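Local coordinates for protein Exo-beta-1,4-mannosidase (PDB 4LYP) that hydrolyses terminal, non-reducing beta-D-mannose residues from beta-mannosides, and probably also carries out transglycosylation, as a family 5 glycoside hydrolase with a TIM barrel, at residues 55-60 with 386-391; 91-96 with 141-146. One frame throughout, in Å; residues are numbered along the deposited sequence.

Contact 1: residues 55-60 with 386-391. With GAI (guanidine), chain D.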
loop_
_atom_site.group_PDB
_atom_site.type_symbol
_atom_site.label_atom_id
_atom_site.label_comp_id
_atom_site.label_asym_id
_atom_site.label_seq_id
_atom_site.Cartn_x
_atom_site.Cartn_y
_atom_site.Cartn_z
ATOM N N TYR A 55 13.941 -0.346 14.209
ATOM C CA TYR A 55 13.067 -1.206 13.408
ATOM C C TYR A 55 13.084 -0.691 11.974
ATOM O O TYR A 55 12.687 0.451 11.702
ATOM C CB TYR A 55 11.658 -1.187 14.024
ATOM C CG TYR A 55 10.654 -2.093 13.354
ATOM C CD1 TYR A 55 10.757 -3.486 13.568
ATOM C CD2 TYR A 55 9.596 -1.650 12.597
ATOM C CE1 TYR A 55 9.847 -4.376 13.001
ATOM C CE2 TYR A 55 8.660 -2.488 12.058
ATOM C CZ TYR A 55 8.799 -3.834 12.230
ATOM O OH TYR A 55 7.877 -4.690 11.642
ATOM N N LEU A 56 13.615 -1.487 11.048
ATOM C CA LEU A 56 13.631 -1.171 9.626
ATOM C C LEU A 56 12.595 -1.999 8.904
ATOM O O LEU A 56 12.262 -3.130 9.246
ATOM C CB LEU A 56 15.023 -1.374 9.030
ATOM C CG LEU A 56 16.089 -0.344 9.495
ATOM C CD1 LEU A 56 17.444 -0.726 8.947
ATOM C CD2 LEU A 56 15.814 1.034 8.941
ATOM N N ILE A 57 12.074 -1.392 7.845
ATOM C CA ILE A 57 10.907 -1.949 7.104
ATOM C C ILE A 57 11.346 -2.813 5.918
ATOM O O ILE A 57 11.736 -2.304 4.855
ATOM C CB ILE A 57 9.975 -0.787 6.629
ATOM C CG1 ILE A 57 9.568 0.125 7.815
ATOM C CG2 ILE A 57 8.777 -1.372 5.888
ATOM C CD1 ILE A 57 8.888 -0.599 9.008
ATOM N N ARG A 58 11.281 -4.123 6.162
ATOM C CA ARG A 58 11.552 -5.132 5.139
ATOM C C ARG A 58 10.210 -5.495 4.527
ATOM O O ARG A 58 9.592 -6.512 4.900
ATOM C CB ARG A 58 12.225 -6.350 5.794
ATOM C CG ARG A 58 13.642 -6.063 6.277
ATOM C CD ARG A 58 14.191 -7.260 7.066
ATOM N NE ARG A 58 13.668 -7.339 8.430
ATOM C CZ ARG A 58 13.323 -8.477 9.066
ATOM N NH1 ARG A 58 13.187 -9.629 8.427
ATOM N NH2 ARG A 58 13.106 -8.419 10.385
ATOM N N GLY A 59 9.665 -4.606 3.685
ATOM C CA GLY A 59 8.248 -4.630 3.448
ATOM C C GLY A 59 7.826 -5.131 2.091
ATOM O O GLY A 59 8.575 -5.187 1.100
ATOM N N ALA A 60 6.521 -5.444 2.062
ATOM C CA ALA A 60 5.820 -5.731 0.773
ATOM C C ALA A 60 4.437 -5.095 0.806
ATOM O O ALA A 60 3.892 -4.852 1.913
ATOM C CB ALA A 60 5.639 -7.238 0.554
ATOM N N GLY A 386 13.215 2.010 5.036
ATOM C CA GLY A 386 12.951 0.776 4.272
ATOM C C GLY A 386 11.906 1.057 3.207
ATOM O O GLY A 386 11.751 2.165 2.709
ATOM N N SER A 387 11.244 -0.039 2.770
ATOM C CA SER A 387 10.428 0.024 1.572
ATOM C C SER A 387 9.410 -1.120 1.564
ATOM O O SER A 387 9.572 -2.147 2.271
ATOM C CB SER A 387 11.302 -0.064 0.299
ATOM O OG SER A 387 12.067 -1.267 0.297
ATOM N N ASN A 388 8.399 -0.954 0.706
ATOM C CA ASN A 388 7.412 -2.016 0.455
ATOM C C ASN A 388 7.273 -2.104 -1.051
ATOM O O ASN A 388 6.653 -1.221 -1.692
ATOM C CB ASN A 388 6.032 -1.746 1.066
ATOM C CG ASN A 388 6.068 -1.502 2.534
ATOM O OD1 ASN A 388 6.555 -0.473 3.002
ATOM N ND2 ASN A 388 5.519 -2.459 3.315
ATOM N N PHE A 389 7.853 -3.130 -1.712
ATOM C CA PHE A 389 7.658 -3.267 -3.154
ATOM C C PHE A 389 6.173 -3.516 -3.446
ATOM O O PHE A 389 5.428 -4.079 -2.631
ATOM C CB PHE A 389 8.545 -4.376 -3.735
ATOM C CG PHE A 389 8.194 -5.755 -3.265
ATOM C CD1 PHE A 389 7.285 -6.537 -3.991
ATOM C CD2 PHE A 389 8.749 -6.326 -2.139
ATOM C CE1 PHE A 389 6.887 -7.812 -3.565
ATOM C CE2 PHE A 389 8.398 -7.585 -1.699
ATOM C CZ PHE A 389 7.498 -8.337 -2.430
ATOM N N TRP A 390 5.762 -3.021 -4.632
ATOM C CA TRP A 390 4.367 -3.186 -5.094
ATOM C C TRP A 390 4.411 -4.101 -6.315
ATOM O O TRP A 390 4.909 -3.700 -7.343
ATOM C CB TRP A 390 3.787 -1.841 -5.463
ATOM C CG TRP A 390 2.381 -2.008 -5.979
ATOM C CD1 TRP A 390 1.967 -2.526 -7.219
ATOM C CD2 TRP A 390 1.177 -1.784 -5.219
ATOM N NE1 TRP A 390 0.606 -2.618 -7.253
ATOM C CE2 TRP A 390 0.070 -2.203 -6.040
ATOM C CE3 TRP A 390 0.907 -1.279 -3.919
ATOM C CZ2 TRP A 390 -1.272 -2.077 -5.620
ATOM C CZ3 TRP A 390 -0.422 -1.191 -3.494
ATOM C CH2 TRP A 390 -1.499 -1.583 -4.348
ATOM N N ALA A 391 3.936 -5.365 -6.151
ATOM C CA ALA A 391 3.280 -5.928 -4.972
ATOM C C ALA A 391 3.483 -7.459 -5.087
ATOM O O ALA A 391 3.778 -7.975 -6.153
ATOM C CB ALA A 391 1.799 -5.597 -4.884
HETATM C C GAI D . 16.611 3.359 12.260
HETATM N N1 GAI D . 17.360 3.495 13.502
HETATM N N2 GAI D . 16.181 4.241 11.212
HETATM N N3 GAI D . 16.103 2.203 12.022
HETATM O O HOH W 1 10.675 -3.612 -0.196
#
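Where Gly59 faces Asn388, a water replaces part of the ladder between two parallel strands. It donates to Gly59 O at 2.9 Å, is hydrogen-bonded to Ser387 OG at 2.8 Å, a hydroxyl that also bonds Tyr436 OH, and weakly accepts from Phe389 N. Only two direct backbone bonds cross here: Ser387 N reaches Ile57 O at 3.1 Å, while Gly59 N to Ser387 O is bent (126°) and weak. Asn388 adds a side-chain bond, its ND2 meeting Ala60 O at 3.2 Å; the bond is nearly straight (168°) and the acceptor stays in the amide plane, yet the nitrogen sits above the carbonyl plane. The same nitrogen also bonds Asn95 OD1, so two oxygens hold the amide's rotation. Gly59 lets the amide lie this close, since a CB there would run into it. On the other face, Phe389 swings back with its CG between the backbone N and carbonyl carbon (chi1 66°), bringing CE2 to 3.6 Å from Ala60 CB, with Ala60 CA over one ring face. Leu56 CD2 lies 3.3 Å from N3 of a bound guanidine, whose pocket also includes Tyr55. This seam closes the TIM barrel between its first and last strands: helix 429-448 packs outside against Phe389 and Arg58, inside the barrel Asn388 touches Val334 and Glu336 of strand 333-338, and strand 95-99 follows beyond Ala60.

Contact 2: residues 91-96 with 141-146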
loop_
_atom_site.group_PDB
_atom_site.type_symbol
_atom_site.label_atom_id
_atom_site.label_comp_id
_atom_site.label_asym_id
_atom_site.label_seq_id
_atom_site.Cartn_x
_atom_site.Cartn_y
_atom_site.Cartn_z
ATOM N N MET A 91 11.157 -15.007 2.559
ATOM C CA MET A 91 11.960 -14.025 1.874
ATOM C C MET A 91 12.363 -12.836 2.746
ATOM O O MET A 91 12.931 -11.857 2.224
ATOM C CB MET A 91 11.401 -13.589 0.536
ATOM C CG MET A 91 10.242 -12.729 0.523
ATOM S SD MET A 91 9.680 -12.339 -1.231
ATOM C CE MET A 91 8.851 -13.771 -1.281
ATOM N N GLY A 92 12.142 -12.943 4.051
ATOM C CA GLY A 92 12.670 -11.953 4.960
ATOM C C GLY A 92 11.743 -10.769 5.220
ATOM O O GLY A 92 12.201 -9.755 5.772
ATOM N N ILE A 93 10.477 -10.816 4.790
ATOM C CA ILE A 93 9.568 -9.658 4.949
ATOM C C ILE A 93 9.112 -9.597 6.405
ATOM O O ILE A 93 8.648 -10.591 6.988
ATOM C CB ILE A 93 8.421 -9.757 3.911
ATOM C CG1 ILE A 93 8.979 -9.489 2.477
ATOM C CG2 ILE A 93 7.181 -8.980 4.315
ATOM C CD1 ILE A 93 8.129 -10.112 1.358
ATOM N N ASN A 94 9.115 -8.371 6.945
ATOM C CA ASN A 94 8.627 -8.132 8.304
ATOM C C ASN A 94 7.407 -7.192 8.342
ATOM O O ASN A 94 6.912 -6.907 9.451
ATOM C CB ASN A 94 9.689 -7.637 9.269
ATOM C CG ASN A 94 10.069 -6.190 9.042
ATOM O OD1 ASN A 94 9.724 -5.605 7.982
ATOM N ND2 ASN A 94 10.833 -5.612 9.941
ATOM N N ASN A 95 6.917 -6.703 7.204
ATOM C CA ASN A 95 5.931 -5.649 7.200
ATOM C C ASN A 95 5.110 -5.737 5.931
ATOM O O ASN A 95 5.668 -5.831 4.830
ATOM C CB ASN A 95 6.645 -4.250 7.254
ATOM C CG ASN A 95 5.681 -3.081 7.302
ATOM O OD1 ASN A 95 5.431 -2.436 6.268
ATOM N ND2 ASN A 95 5.127 -2.803 8.470
ATOM N N LEU A 96 3.762 -5.813 6.108
ATOM C CA LEU A 96 2.859 -5.792 4.941
ATOM C C LEU A 96 1.992 -4.535 5.016
ATOM O O LEU A 96 1.385 -4.227 6.038
ATOM C CB LEU A 96 1.914 -7.000 4.896
ATOM C CG LEU A 96 2.640 -8.363 4.894
ATOM C CD1 LEU A 96 1.587 -9.460 4.824
ATOM C CD2 LEU A 96 3.617 -8.503 3.700
ATOM N N TYR A 141 3.815 -14.864 11.974
ATOM C CA TYR A 141 5.081 -14.706 11.283
ATOM C C TYR A 141 5.857 -13.454 11.704
ATOM O O TYR A 141 6.798 -13.014 11.006
ATOM C CB TYR A 141 4.897 -14.736 9.729
ATOM C CG TYR A 141 4.535 -16.146 9.290
ATOM C CD1 TYR A 141 5.614 -17.102 9.155
ATOM C CD2 TYR A 141 3.218 -16.559 9.093
ATOM C CE1 TYR A 141 5.311 -18.382 8.747
ATOM C CE2 TYR A 141 2.923 -17.829 8.737
ATOM C CZ TYR A 141 3.954 -18.762 8.548
ATOM O OH TYR A 141 3.634 -20.042 8.118
ATOM N N ASN A 142 5.450 -12.809 12.802
ATOM C CA ASN A 142 6.114 -11.666 13.378
ATOM C C ASN A 142 6.190 -10.506 12.409
ATOM O O ASN A 142 7.164 -9.783 12.428
ATOM C CB ASN A 142 7.511 -12.085 13.912
ATOM C CG ASN A 142 7.363 -12.986 15.197
ATOM O OD1 ASN A 142 6.536 -12.682 16.049
ATOM N ND2 ASN A 142 8.178 -14.010 15.323
ATOM N N MET A 143 5.166 -10.300 11.625
ATOM C CA MET A 143 5.067 -9.166 10.744
ATOM C C MET A 143 4.227 -8.059 11.378
ATOM O O MET A 143 3.316 -8.364 12.152
ATOM C CB MET A 143 4.461 -9.571 9.403
ATOM C CG MET A 143 5.299 -10.587 8.632
ATOM S SD MET A 143 4.408 -11.041 7.129
ATOM C CE MET A 143 5.528 -12.246 6.415
ATOM N N THR A 144 4.432 -6.833 10.905
ATOM C CA THR A 144 3.512 -5.745 11.297
ATOM C C THR A 144 2.785 -5.245 10.045
ATOM O O THR A 144 3.240 -5.455 8.905
ATOM C CB THR A 144 4.252 -4.569 11.951
ATOM O OG1 THR A 144 5.272 -4.064 11.051
ATOM C CG2 THR A 144 4.840 -4.985 13.286
ATOM N N ALA A 145 1.638 -4.613 10.276
ATOM C CA ALA A 145 0.747 -4.180 9.226
ATOM C C ALA A 145 0.659 -2.651 9.176
ATOM O O ALA A 145 0.464 -1.977 10.193
ATOM C CB ALA A 145 -0.655 -4.716 9.448
ATOM N N VAL A 146 0.692 -2.127 7.963
ATOM C CA VAL A 146 0.266 -0.747 7.686
ATOM C C VAL A 146 -1.176 -0.861 7.158
ATOM O O VAL A 146 -1.399 -1.515 6.112
ATOM C CB VAL A 146 1.189 -0.033 6.663
ATOM C CG1 VAL A 146 0.629 1.297 6.267
ATOM C CG2 VAL A 146 2.594 0.087 7.260
HETATM O O HOH W 2 8.665 -12.385 8.971
HETATM O O HOH W 3 8.303 -7.260 12.426
#
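The side chains of Asn95 and Thr144 slant across one another on one face of the paired strands, and the amide of one grips the hydroxyl of the other. Extended away from its own backbone N (chi1 -178°), the Asn95 side chain carries ND2 to 2.9 Å from Thr144 OG1, which sits within 3° of the amide plane, and the N-H points at it almost straight (160°). Thr144 OG1 is also bonded to Tyr55 OH, so the hydroxyl is held from two sides of the contact's own sheet. Val146 CG2 closes in beside the amide, 3.9 Å from Asn95 OD1. The opposite face is apolar: Met143, stretched out beyond CG, runs at a slant over Leu96 with SD 3.9 Å from Leu96 CG. Between the two faces the backbone forms a regular parallel ladder. Thr144 N bonds Asn94 O, Leu96 N bonds Thr144 O at 2.9 Å and nearly head-on to the carbonyl, and Val146 N bonds Leu96 O. Before the strands, a water joins Asn142 O, at 2.8 Å, weakly to Asn94 O. Both segments follow helices that end in Schellman motifs, with Gly92 and Asn142 as the residues of positive phi, which turns each chain into its strand. Helices 78-90 and 125-140 cover Leu96 and Met143 from outside through Ile85 and Met138, and strand 230-234 continues the sheet, with Met231 against Asn95 and Thr144.

Overall arrangement
After a small antiparallel hairpin (40-41, 48-50) the chain enters strand 53-61, the first strand of the barrel, then passes through helix 78-90 into strand 95-99. Helix 125-140 carries it on to strand 144-148, where contact 2 closes a short loop, a beta-alpha-beta unit of the barrel. Contact 1 closes only much later, when strand 386-394 returns beside strand 53-61; its loop of 325 residues encloses contact 2 entirely. The two centres lie about 8 Å apart in one sheet. Tyr55 and Arg58 reach from contact 1 to Thr144 and Asn94 of contact 2, so the closing pair 53-61/386-394 and the pair 95-99/144-148 are joined through strand 53-61 and these residues.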